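Local coordinates for protein 2-polyprenyl-6-methoxyphenol hydroxylase-like FAD-dependent oxidoreductase (Streptomyces sp. NRRL 11266, PDB 6UI5) that binds flavin-adenine dinucleotide in a Rossmann-type domain and probably acts as a flavin-dependent oxidoreductase, at residues Arg38-Ala43 / Trp260-Ser265; Arg178-Asp183 / Met217-Ala222; Ala236-Leu241 / Leu253-Ala258. All coordinates share one frame; numbering follows the deposited sequence.

Contact 1: residues Arg38-Ala43 / Trp260-Ser265. With FAD (flavin-adenine dinucleotide), chain C.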
loop_
_atom_site.group_PDB
_atom_site.type_symbol
_atom_site.label_atom_id
_atom_site.label_comp_id
_atom_site.label_asym_id
_atom_site.label_seq_id
_atom_site.Cartn_x
_atom_site.Cartn_y
_atom_site.Cartn_z
ATOM N N ARG A 38 6.376 31.248 22.770
ATOM C CA ARG A 38 6.775 31.592 21.416
ATOM C C ARG A 38 5.573 32.003 20.582
ATOM O O ARG A 38 4.414 31.795 20.942
ATOM C CB ARG A 38 7.495 30.430 20.729
ATOM C CG ARG A 38 6.662 29.173 20.561
ATOM C CD ARG A 38 7.566 28.009 20.168
ATOM N NE ARG A 38 6.818 26.765 20.011
ATOM C CZ ARG A 38 7.357 25.575 19.745
ATOM N NH1 ARG A 38 8.667 25.434 19.617
ATOM N NH2 ARG A 38 6.571 24.505 19.615
ATOM N N ALA A 39 5.879 32.626 19.456
ATOM C CA ALA A 39 4.906 32.995 18.447
ATOM C C ALA A 39 5.035 32.127 17.215
ATOM O O ALA A 39 4.099 32.075 16.413
ATOM C CB ALA A 39 5.074 34.485 18.055
ATOM N N GLU A 40 6.173 31.447 17.055
ATOM C CA GLU A 40 6.419 30.551 15.924
ATOM C C GLU A 40 5.774 29.184 16.186
ATOM O O GLU A 40 6.437 28.155 16.315
ATOM C CB GLU A 40 7.918 30.420 15.675
ATOM C CG GLU A 40 8.691 31.748 15.605
ATOM C CD GLU A 40 8.915 32.386 16.968
ATOM O OE1 GLU A 40 8.313 33.449 17.225
ATOM O OE2 GLU A 40 9.669 31.813 17.789
ATOM N N ALA A 41 4.445 29.196 16.286
ATOM C CA ALA A 41 3.650 27.994 16.517
ATOM C C ALA A 41 2.700 27.856 15.335
ATOM O O ALA A 41 1.549 28.327 15.387
ATOM C CB ALA A 41 2.899 28.081 17.847
ATOM N N PRO A 42 3.127 27.186 14.262
ATOM C CA PRO A 42 2.362 27.238 13.001
ATOM C C PRO A 42 1.082 26.413 12.977
ATOM O O PRO A 42 0.179 26.752 12.198
ATOM C CB PRO A 42 3.363 26.681 11.981
ATOM C CG PRO A 42 4.144 25.684 12.778
ATOM C CD PRO A 42 4.343 26.365 14.137
ATOM N N ALA A 43 0.992 25.325 13.754
ATOM C CA ALA A 43 -0.095 24.359 13.590
ATOM C C ALA A 43 -1.462 25.018 13.727
ATOM O O ALA A 43 -1.713 25.789 14.660
ATOM C CB ALA A 43 0.020 23.229 14.617
ATOM N N TRP A 260 6.291 37.037 11.757
ATOM C CA TRP A 260 7.302 35.999 11.875
ATOM C C TRP A 260 7.129 35.069 10.680
ATOM O O TRP A 260 6.019 34.646 10.389
ATOM C CB TRP A 260 7.198 35.232 13.211
ATOM C CG TRP A 260 5.980 34.336 13.331
ATOM C CD1 TRP A 260 4.737 34.702 13.753
ATOM C CD2 TRP A 260 5.896 32.929 13.006
ATOM N NE1 TRP A 260 3.887 33.622 13.720
ATOM C CE2 TRP A 260 4.569 32.523 13.266
ATOM C CE3 TRP A 260 6.811 31.979 12.530
ATOM C CZ2 TRP A 260 4.124 31.199 13.062
ATOM C CZ3 TRP A 260 6.359 30.638 12.321
ATOM C CH2 TRP A 260 5.032 30.279 12.589
ATOM N N LEU A 261 8.218 34.784 9.982
ATOM C CA LEU A 261 8.246 33.752 8.970
ATOM C C LEU A 261 9.539 32.967 9.161
ATOM O O LEU A 261 10.456 33.415 9.856
ATOM C CB LEU A 261 8.128 34.341 7.556
ATOM C CG LEU A 261 6.960 35.228 7.113
ATOM C CD1 LEU A 261 7.074 35.405 5.574
ATOM C CD2 LEU A 261 5.557 34.694 7.528
ATOM N N GLN A 262 9.582 31.748 8.613
ATOM C CA GLN A 262 10.708 30.857 8.873
ATOM C C GLN A 262 10.979 29.979 7.666
ATOM O O GLN A 262 10.047 29.379 7.127
ATOM C CB GLN A 262 10.457 29.950 10.092
ATOM C CG GLN A 262 10.169 30.637 11.422
ATOM C CD GLN A 262 11.222 30.371 12.470
ATOM O OE1 GLN A 262 12.435 30.541 12.222
ATOM N NE2 GLN A 262 10.774 29.960 13.668
ATOM N N HIS A 263 12.251 29.866 7.274
ATOM C CA HIS A 263 12.670 28.749 6.436
ATOM C C HIS A 263 12.532 27.434 7.205
ATOM O O HIS A 263 12.831 27.362 8.404
ATOM C CB HIS A 263 14.108 28.936 5.982
ATOM C CG HIS A 263 14.286 30.130 5.101
ATOM N ND1 HIS A 263 13.558 30.298 3.939
ATOM C CD2 HIS A 263 15.065 31.233 5.232
ATOM C CE1 HIS A 263 13.888 31.454 3.390
ATOM N NE2 HIS A 263 14.803 32.035 4.151
ATOM N N TYR A 264 12.056 26.387 6.529
ATOM C CA TYR A 264 12.047 25.046 7.111
ATOM C C TYR A 264 12.463 24.036 6.049
ATOM O O TYR A 264 12.149 24.196 4.865
ATOM C CB TYR A 264 10.671 24.689 7.692
ATOM C CG TYR A 264 9.662 24.241 6.648
ATOM C CD1 TYR A 264 9.601 22.911 6.239
ATOM C CD2 TYR A 264 8.778 25.145 6.070
ATOM C CE1 TYR A 264 8.703 22.499 5.279
ATOM C CE2 TYR A 264 7.859 24.734 5.112
ATOM C CZ TYR A 264 7.833 23.408 4.719
ATOM O OH TYR A 264 6.940 22.966 3.761
ATOM N N SER A 265 13.176 22.989 6.476
ATOM C CA SER A 265 13.388 21.820 5.632
ATOM C C SER A 265 12.862 20.622 6.414
ATOM O O SER A 265 12.723 20.682 7.634
ATOM C CB SER A 265 14.895 21.605 5.219
ATOM O OG SER A 265 15.775 21.602 6.335
HETATM P PA FAD C . 9.194 21.816 19.601
HETATM O O1A FAD C . 7.851 22.354 19.162
HETATM O O2A FAD C . 10.185 22.015 18.466
HETATM O O5B FAD C . 9.644 22.452 21.064
HETATM C C5B FAD C . 10.952 22.220 21.564
HETATM C C4B FAD C . 11.297 23.358 22.580
HETATM O O4B FAD C . 12.427 23.158 23.213
HETATM C C3B FAD C . 11.492 24.694 21.825
HETATM O O3B FAD C . 10.918 25.688 22.556
HETATM C C2B FAD C . 13.022 24.872 21.772
HETATM O O2B FAD C . 13.304 26.306 21.505
HETATM C C1B FAD C . 13.357 24.500 22.977
HETATM N N9A FAD C . 14.721 24.041 23.155
HETATM C C8A FAD C . 15.476 23.366 22.259
HETATM N N7A FAD C . 16.653 23.068 22.849
HETATM C C5A FAD C . 16.612 23.544 24.118
HETATM C C6A FAD C . 17.530 23.519 25.161
HETATM N N6A FAD C . 18.877 23.034 25.425
HETATM N N1A FAD C . 17.236 24.082 26.337
HETATM C C2A FAD C . 16.035 24.671 26.525
HETATM N N3A FAD C . 15.129 24.682 25.506
HETATM C C4A FAD C . 15.415 24.126 24.308
HETATM N N1 FAD C . 2.056 20.238 13.792
HETATM C C2 FAD C . 0.631 19.880 13.531
HETATM O O2 FAD C . -0.003 19.245 14.309
HETATM N N3 FAD C . -0.002 20.342 12.263
HETATM C C4 FAD C . 0.784 21.131 11.312
HETATM O O4 FAD C . 0.309 21.514 10.297
HETATM C C4X FAD C . 2.223 21.471 11.609
HETATM N N5 FAD C . 2.945 22.247 10.627
HETATM C C5X FAD C . 4.367 22.585 10.884
HETATM C C6 FAD C . 5.057 23.330 9.925
HETATM C C7 FAD C . 6.388 23.669 10.141
HETATM C C7M FAD C . 6.869 24.471 8.940
HETATM C C8 FAD C . 7.056 23.279 11.312
HETATM C C8M FAD C . 8.523 23.703 11.464
HETATM C C9 FAD C . 6.365 22.527 12.279
HETATM C C9A FAD C . 5.012 22.166 12.075
HETATM N N10 FAD C . 4.257 21.348 13.098
HETATM C C10 FAD C . 2.856 21.026 12.840
HETATM C "C1'" FAD C . 4.944 20.959 14.346
HETATM C "C2'" FAD C . 5.037 19.472 14.731
HETATM O "O2'" FAD C . 3.875 19.016 15.318
HETATM C "C3'" FAD C . 6.090 19.278 15.820
HETATM O "O3'" FAD C . 6.317 17.907 15.919
HETATM C "C4'" FAD C . 5.690 19.752 17.232
HETATM O "O4'" FAD C . 5.380 21.114 17.317
HETATM C "C5'" FAD C . 6.955 19.508 18.064
HETATM O "O5'" FAD C . 6.663 19.495 19.434
HETATM P P FAD C . 7.879 19.365 20.544
HETATM O O1P FAD C . 7.425 19.995 21.840
HETATM O O2P FAD C . 8.402 17.953 20.735
HETATM O O3P FAD C . 9.148 20.185 19.873
#

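Contact 2: residues Arg178-Asp183 / Met217-Ala222. With FAD (flavin-adenine dinucleotide), chain C.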
loop_
_atom_site.group_PDB
_atom_site.type_symbol
_atom_site.label_atom_id
_atom_site.label_comp_id
_atom_site.label_asym_id
_atom_site.label_seq_id
_atom_site.Cartn_x
_atom_site.Cartn_y
_atom_site.Cartn_z
ATOM N N ARG A 178 11.032 21.592 1.408
ATOM C CA ARG A 178 11.440 22.911 1.876
ATOM C C ARG A 178 10.282 23.882 1.726
ATOM O O ARG A 178 9.464 23.767 0.805
ATOM C CB ARG A 178 12.609 23.458 1.069
ATOM C CG ARG A 178 12.199 23.621 -0.383
ATOM C CD ARG A 178 12.640 22.455 -1.204
ATOM N NE ARG A 178 14.075 22.541 -1.353
ATOM C CZ ARG A 178 14.889 21.505 -1.370
ATOM N NH1 ARG A 178 14.423 20.264 -1.244
ATOM N NH2 ARG A 178 16.190 21.716 -1.504
ATOM N N GLY A 179 10.246 24.867 2.602
ATOM C CA GLY A 179 9.315 25.951 2.404
ATOM C C GLY A 179 9.541 27.058 3.400
ATOM O O GLY A 179 10.596 27.151 4.029
ATOM N N ILE A 180 8.537 27.912 3.533
ATOM C CA ILE A 180 8.495 28.844 4.644
ATOM C C ILE A 180 7.077 28.845 5.184
ATOM O O ILE A 180 6.138 28.368 4.543
ATOM C CB ILE A 180 8.965 30.292 4.290
ATOM C CG1 ILE A 180 7.927 31.010 3.445
ATOM C CG2 ILE A 180 10.350 30.295 3.623
ATOM C CD1 ILE A 180 7.160 32.034 4.216
ATOM N N VAL A 181 6.946 29.389 6.393
ATOM C CA VAL A 181 5.698 29.378 7.141
ATOM C C VAL A 181 5.742 30.580 8.070
ATOM O O VAL A 181 6.805 31.137 8.332
ATOM C CB VAL A 181 5.528 28.050 7.924
ATOM C CG1 VAL A 181 6.620 27.922 8.974
ATOM C CG2 VAL A 181 4.146 27.940 8.572
ATOM N N GLY A 182 4.574 30.993 8.547
ATOM C CA GLY A 182 4.452 32.079 9.493
ATOM C C GLY A 182 3.216 32.892 9.169
ATOM O O GLY A 182 2.371 32.470 8.385
ATOM N N ASP A 183 3.132 34.078 9.788
ATOM C CA ASP A 183 1.995 34.982 9.633
ATOM C C ASP A 183 2.438 36.323 9.051
ATOM O O ASP A 183 3.207 37.065 9.676
ATOM C CB ASP A 183 1.269 35.197 10.956
ATOM C CG ASP A 183 1.043 33.879 11.720
ATOM O OD1 ASP A 183 0.057 33.185 11.392
ATOM O OD2 ASP A 183 1.801 33.567 12.668
ATOM N N MET A 217 -2.677 36.766 8.023
ATOM C CA MET A 217 -2.853 35.475 7.372
ATOM C C MET A 217 -1.671 34.583 7.706
ATOM O O MET A 217 -0.524 35.042 7.744
ATOM C CB MET A 217 -2.988 35.633 5.855
ATOM C CG MET A 217 -3.298 34.355 5.130
ATOM S SD MET A 217 -3.648 34.575 3.371
ATOM C CE MET A 217 -2.021 34.709 2.661
ATOM N N ARG A 218 -1.959 33.313 7.979
ATOM C CA ARG A 218 -0.917 32.301 8.095
ATOM C C ARG A 218 -0.660 31.702 6.724
ATOM O O ARG A 218 -1.593 31.485 5.943
ATOM C CB ARG A 218 -1.301 31.208 9.090
ATOM C CG ARG A 218 -0.315 30.061 9.169
ATOM C CD ARG A 218 -0.472 29.381 10.493
ATOM N NE ARG A 218 -0.126 30.299 11.556
ATOM C CZ ARG A 218 -0.449 30.144 12.832
ATOM N NH1 ARG A 218 -1.148 29.079 13.242
ATOM N NH2 ARG A 218 -0.044 31.063 13.705
ATOM N N VAL A 219 0.617 31.473 6.418
ATOM C CA VAL A 219 1.041 31.079 5.080
ATOM C C VAL A 219 1.982 29.888 5.188
ATOM O O VAL A 219 2.851 29.849 6.067
ATOM C CB VAL A 219 1.715 32.245 4.337
ATOM C CG1 VAL A 219 0.763 33.410 4.290
ATOM C CG2 VAL A 219 2.998 32.668 5.039
ATOM N N PHE A 220 1.790 28.903 4.316
ATOM C CA PHE A 220 2.602 27.696 4.335
ATOM C C PHE A 220 2.929 27.286 2.911
ATOM O O PHE A 220 2.042 27.243 2.053
ATOM C CB PHE A 220 1.887 26.551 5.057
ATOM C CG PHE A 220 2.673 25.285 5.090
ATOM C CD1 PHE A 220 3.634 25.070 6.071
ATOM C CD2 PHE A 220 2.468 24.309 4.128
ATOM C CE1 PHE A 220 4.376 23.903 6.098
ATOM C CE2 PHE A 220 3.194 23.143 4.148
ATOM C CZ PHE A 220 4.154 22.941 5.134
ATOM N N SER A 221 4.194 26.980 2.666
ATOM C CA SER A 221 4.631 26.482 1.371
ATOM C C SER A 221 5.441 25.208 1.563
ATOM O O SER A 221 6.182 25.063 2.538
ATOM C CB SER A 221 5.488 27.520 0.634
ATOM O OG SER A 221 6.680 27.747 1.370
ATOM N N ALA A 222 5.327 24.305 0.600
ATOM C CA ALA A 222 6.008 23.014 0.654
ATOM C C ALA A 222 6.436 22.638 -0.755
ATOM O O ALA A 222 5.590 22.446 -1.634
ATOM C CB ALA A 222 5.104 21.934 1.239
HETATM P PA FAD C . 9.194 21.816 19.601
HETATM O O1A FAD C . 7.851 22.354 19.162
HETATM O O2A FAD C . 10.185 22.015 18.466
HETATM O O5B FAD C . 9.644 22.452 21.064
HETATM C C5B FAD C . 10.952 22.220 21.564
HETATM C C4B FAD C . 11.297 23.358 22.580
HETATM O O4B FAD C . 12.427 23.158 23.213
HETATM C C3B FAD C . 11.492 24.694 21.825
HETATM O O3B FAD C . 10.918 25.688 22.556
HETATM C C2B FAD C . 13.022 24.872 21.772
HETATM O O2B FAD C . 13.304 26.306 21.505
HETATM C C1B FAD C . 13.357 24.500 22.977
HETATM N N9A FAD C . 14.721 24.041 23.155
HETATM C C8A FAD C . 15.476 23.366 22.259
HETATM N N7A FAD C . 16.653 23.068 22.849
HETATM C C5A FAD C . 16.612 23.544 24.118
HETATM C C6A FAD C . 17.530 23.519 25.161
HETATM N N6A FAD C . 18.877 23.034 25.425
HETATM N N1A FAD C . 17.236 24.082 26.337
HETATM C C2A FAD C . 16.035 24.671 26.525
HETATM N N3A FAD C . 15.129 24.682 25.506
HETATM C C4A FAD C . 15.415 24.126 24.308
HETATM N N1 FAD C . 2.056 20.238 13.792
HETATM C C2 FAD C . 0.631 19.880 13.531
HETATM O O2 FAD C . -0.003 19.245 14.309
HETATM N N3 FAD C . -0.002 20.342 12.263
HETATM C C4 FAD C . 0.784 21.131 11.312
HETATM O O4 FAD C . 0.309 21.514 10.297
HETATM C C4X FAD C . 2.223 21.471 11.609
HETATM N N5 FAD C . 2.945 22.247 10.627
HETATM C C5X FAD C . 4.367 22.585 10.884
HETATM C C6 FAD C . 5.057 23.330 9.925
HETATM C C7 FAD C . 6.388 23.669 10.141
HETATM C C7M FAD C . 6.869 24.471 8.940
HETATM C C8 FAD C . 7.056 23.279 11.312
HETATM C C8M FAD C . 8.523 23.703 11.464
HETATM C C9 FAD C . 6.365 22.527 12.279
HETATM C C9A FAD C . 5.012 22.166 12.075
HETATM N N10 FAD C . 4.257 21.348 13.098
HETATM C C10 FAD C . 2.856 21.026 12.840
HETATM C "C1'" FAD C . 4.944 20.959 14.346
HETATM C "C2'" FAD C . 5.037 19.472 14.731
HETATM O "O2'" FAD C . 3.875 19.016 15.318
HETATM C "C3'" FAD C . 6.090 19.278 15.820
HETATM O "O3'" FAD C . 6.317 17.907 15.919
HETATM C "C4'" FAD C . 5.690 19.752 17.232
HETATM O "O4'" FAD C . 5.380 21.114 17.317
HETATM C "C5'" FAD C . 6.955 19.508 18.064
HETATM O "O5'" FAD C . 6.663 19.495 19.434
HETATM P P FAD C . 7.879 19.365 20.544
HETATM O O1P FAD C . 7.425 19.995 21.840
HETATM O O2P FAD C . 8.402 17.953 20.735
HETATM O O3P FAD C . 9.148 20.185 19.873
#

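Contact 3: residues Ala236-Leu241 / Leu253-Ala258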
loop_
_atom_site.group_PDB
_atom_site.type_symbol
_atom_site.label_atom_id
_atom_site.label_comp_id
_atom_site.label_asym_id
_atom_site.label_seq_id
_atom_site.Cartn_x
_atom_site.Cartn_y
_atom_site.Cartn_z
ATOM N N ALA A 236 14.402 33.973 7.706
ATOM C CA ALA A 236 13.777 34.219 6.402
ATOM C C ALA A 236 13.218 35.631 6.271
ATOM O O ALA A 236 13.035 36.340 7.263
ATOM C CB ALA A 236 12.641 33.217 6.112
ATOM N N THR A 237 12.953 36.061 5.043
ATOM C CA THR A 237 12.428 37.396 4.804
ATOM C C THR A 237 11.116 37.296 4.042
ATOM O O THR A 237 10.820 36.283 3.398
ATOM C CB THR A 237 13.419 38.253 4.021
ATOM O OG1 THR A 237 13.325 37.915 2.632
ATOM C CG2 THR A 237 14.837 37.967 4.496
ATOM N N LEU A 238 10.327 38.373 4.108
ATOM C CA LEU A 238 9.046 38.355 3.417
ATOM C C LEU A 238 9.226 38.504 1.911
ATOM O O LEU A 238 8.468 37.908 1.135
ATOM C CB LEU A 238 8.108 39.433 3.979
ATOM C CG LEU A 238 6.760 39.525 3.262
ATOM C CD1 LEU A 238 5.648 39.866 4.259
ATOM C CD2 LEU A 238 6.827 40.582 2.163
ATOM N N GLU A 239 10.202 39.295 1.474
ATOM C CA GLU A 239 10.517 39.295 0.051
ATOM C C GLU A 239 10.795 37.873 -0.426
ATOM O O GLU A 239 10.355 37.478 -1.511
ATOM C CB GLU A 239 11.699 40.228 -0.245
ATOM C CG GLU A 239 11.360 41.714 -0.118
ATOM C CD GLU A 239 11.111 42.147 1.323
ATOM O OE1 GLU A 239 11.813 41.633 2.217
ATOM O OE2 GLU A 239 10.216 42.993 1.558
ATOM N N GLN A 240 11.480 37.071 0.401
ATOM C CA GLN A 240 11.720 35.676 0.045
ATOM C C GLN A 240 10.409 34.907 -0.105
ATOM O O GLN A 240 10.303 34.010 -0.960
ATOM C CB GLN A 240 12.623 35.018 1.095
ATOM C CG GLN A 240 14.112 35.273 0.880
ATOM C CD GLN A 240 14.938 35.080 2.134
ATOM O OE1 GLN A 240 14.410 34.786 3.203
ATOM N NE2 GLN A 240 16.245 35.271 2.013
ATOM N N LEU A 241 9.391 35.279 0.687
ATOM C CA LEU A 241 8.067 34.676 0.560
ATOM C C LEU A 241 7.344 35.182 -0.678
ATOM O O LEU A 241 6.724 34.391 -1.401
ATOM C CB LEU A 241 7.223 34.957 1.804
ATOM C CG LEU A 241 5.721 34.718 1.620
ATOM C CD1 LEU A 241 5.446 33.244 1.354
ATOM C CD2 LEU A 241 4.978 35.112 2.863
ATOM N N LEU A 253 1.504 38.319 -3.656
ATOM C CA LEU A 253 0.823 38.703 -2.434
ATOM C C LEU A 253 1.093 40.174 -2.141
ATOM O O LEU A 253 2.252 40.594 -2.101
ATOM C CB LEU A 253 1.349 37.808 -1.313
ATOM C CG LEU A 253 1.031 37.953 0.157
ATOM C CD1 LEU A 253 -0.199 37.109 0.474
ATOM C CD2 LEU A 253 2.247 37.461 0.915
ATOM N N LYS A 254 0.034 40.954 -1.918
ATOM C CA LYS A 254 0.168 42.405 -1.785
ATOM C C LYS A 254 0.822 42.776 -0.454
ATOM O O LYS A 254 0.365 43.694 0.235
ATOM C CB LYS A 254 -1.212 43.062 -1.933
ATOM C CG LYS A 254 -1.235 44.557 -2.247
ATOM C CD LYS A 254 -2.677 45.065 -2.304
ATOM C CE LYS A 254 -3.354 44.954 -0.937
ATOM N NZ LYS A 254 -4.844 44.960 -1.008
ATOM N N ALA A 255 1.950 42.134 -0.146
ATOM C CA ALA A 255 2.456 41.978 1.217
ATOM C C ALA A 255 2.681 43.290 1.969
ATOM O O ALA A 255 3.311 44.220 1.455
ATOM C CB ALA A 255 3.759 41.198 1.155
ATOM N N THR A 256 2.226 43.330 3.228
ATOM C CA THR A 256 2.391 44.513 4.063
ATOM C C THR A 256 3.535 44.373 5.071
ATOM O O THR A 256 4.537 45.085 4.968
ATOM C CB THR A 256 1.080 44.845 4.787
ATOM O OG1 THR A 256 0.208 45.530 3.873
ATOM C CG2 THR A 256 1.322 45.756 5.992
ATOM N N GLU A 257 3.380 43.488 6.052
ATOM C CA GLU A 257 4.361 43.330 7.118
ATOM C C GLU A 257 4.403 41.858 7.508
ATOM O O GLU A 257 3.425 41.125 7.336
ATOM C CB GLU A 257 4.007 44.207 8.325
ATOM C CG GLU A 257 5.213 44.727 9.075
ATOM C CD GLU A 257 4.805 45.459 10.333
ATOM O OE1 GLU A 257 3.690 45.209 10.832
ATOM O OE2 GLU A 257 5.594 46.300 10.816
ATOM N N ALA A 258 5.543 41.431 8.046
ATOM C CA ALA A 258 5.736 40.045 8.470
ATOM C C ALA A 258 5.940 39.998 9.981
ATOM O O ALA A 258 6.894 40.596 10.502
ATOM C CB ALA A 258 6.923 39.407 7.749
#

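Contact 1: residues Arg38-Ala43 / Trp260-Ser265
Trp260 lays its indole against the backbone turn of Ala39 and Glu40, an example of an aromatic strand residue covering a turn. Its CB leaves strand 257-271 toward the loop, and with chi1 at 70° CG is flanked by both backbone neighbours, which sets the indole over the turn. From there CD1 reaches Ala39 CB at 4.3 Å. The next atom, NE1, lies 3.1 Å from Ala39 O, but the angle is too poor for a hydrogen bond because that oxygen stands above one face of the ring. Further along, the six-membered ring receives Glu40 CA at 3.4 Å from its centroid and 5° off the normal, a CH-pi contact. CE3 meets Glu40 CG at 3.6 Å, while CH2, at the far end, touches Pro42 CB at 4.0 Å.

Glu40 is the centre of an inverse gamma turn closed by a weak bond from Ala41 N to Ala39 O, and the turn presents Glu40 CA and Ala39 O to the same face. The loop belongs to the Rossmann-type FAD-binding domain, following its second strand.

Two residues on, Gln262 brings NE2 to within 3.4 Å of Glu40 CG. Arg38 extends its chain to the FAD phosphate: NH2 donates an almost straight bond to FAD O1A, its short 2.5 Å being doubtful, and also forms a salt bridge with Glu101. Pro42 CG rests on the flavin at C5X, and Tyr264 offers a ring face to C7M.

Contact 2: residues Arg178-Asp183 / Met217-Ala222
Asp183 turns CG opposite its own carbonyl carbon (chi1 -45°), and Arg218 carries CG opposite its backbone N (chi1 175°) before bending at chi3; with these rotations the two side chains run alongside each other, the carboxylate and guanidinium planes inclined by about 50°. They sit at a non-hydrogen-bonded pair of an antiparallel sheet, in which strands 176-185 and 216-225 are neighbours beside the flavin. The salt bridge centres on Asp183 OD1, which accepts Arg218 NE at 2.9 Å on its syn side and somewhat out of the carboxylate plane. Arg218 NH2 adds a weak second bond to OD1, so that one oxygen is gripped by two nitrogens.

Next along the strands, Gly182 pairs with Val219. Val219 N gives a short bond to Gly182 O (2.8 Å), whereas the return bond from Gly182 N to Val219 O is long and weak. A CB at Gly182 would collide with the carbonyl O of Val181 at this positive phi, which glycine tolerates. Toward the other end the pattern changes: Ser221 N still donates to Ile180 O (3.0 Å), but Ile180 N bonds the side-chain hydroxyl, Ser221 OG, at 2.9 Å and nearly straight. The Ser221 carbonyl instead accepts a hydrogen bond from the hydroxyl of Tyr264 and takes a CA-H...O contact from Gly179.

The two faces of this strand pair differ in use. Ile180 and Val219 pack toward helix 238-249 and Leu261, while Val181 and Phe220 turn to the cofactor. Val181 CG2 lies at the edge of the Phe220 ring, 3.8 Å from CD1. The methyl C7M of FAD completes the cluster, 3.5 Å from Val181 CG1 and 3.8 Å from Phe220 CE1, close to the plane of the phenyl ring.

Contact 3: residues Ala236-Leu241 / Leu253-Ala258
The backbone of 236-241 enters the first turn of helix 238-249 through Thr237, while that of 253-258 runs from an inverse gamma turn centred on Lys254 into a classic beta bulge, where Thr256 and Glu257 both face Ala185. The two chains come nearer at one end than the other: the CA atoms of Leu238 and Ala258 are 6.3 Å apart, those of Leu241 and Leu253 8.8 Å. Thr237 is the N-cap, and a capping box fixes the start of the helix. Gln240 N donates to Thr237 OG1 (3.0 Å), and Thr237 N answers by donating to Gln240 OE1 (2.7 Å) from above the plane of the amide carbonyl. The same OE1 also bonds NE2 of His263, tying the cap to the sheet.

What passes between the segments is apolar. Leu238, its CG set opposite the backbone N (chi1 177°), extends both methyls across the gap. CD2 comes 3.3 Å from Ala255 CB, but with chi2 at 144°, away from the usual staggered values, both this closeness and the rotamer are doubtful. CD1 spans the space between Ala255 and Ala258, reaching Ala258 CB at 3.7 Å and skirting Glu257 O at 4.0 Å. Both alanines meet the leucine with their CB methyls alone. One turn further, Leu241 CD2 meets Leu253 CD2 at 4.1 Å, methyl to methyl, with the two side chains crossing at a slant. Leu241 also covers Ile180 and Val219, and Leu253 touches Met217.

Helix 238-249 links strands 216-225 and 257-271, parallel to each other, with strand 176-185 antiparallel between them, so the contact packs the start of the helix on the chain entering the second strand of a beta-alpha-beta crossover.

All three contacts meet on one antiparallel sheet, at different depths. Contact 2 is its buried interior, held by backbone bonds and a salt bridge; contacts 1 and 3 are only partly buried and rely across their segments on carbon surfaces, an indole face in one and leucine methyls in the other. Contacts 1 and 3 share strand 257-271, while Gln262 N and Val181 O tie that strand to contact 2. The flavin touches contacts 1 and 2, whereas contact 3 lies on the helix-covered face of the sheet, where the Leu241 side chain stays about 12 Å from the cofactor.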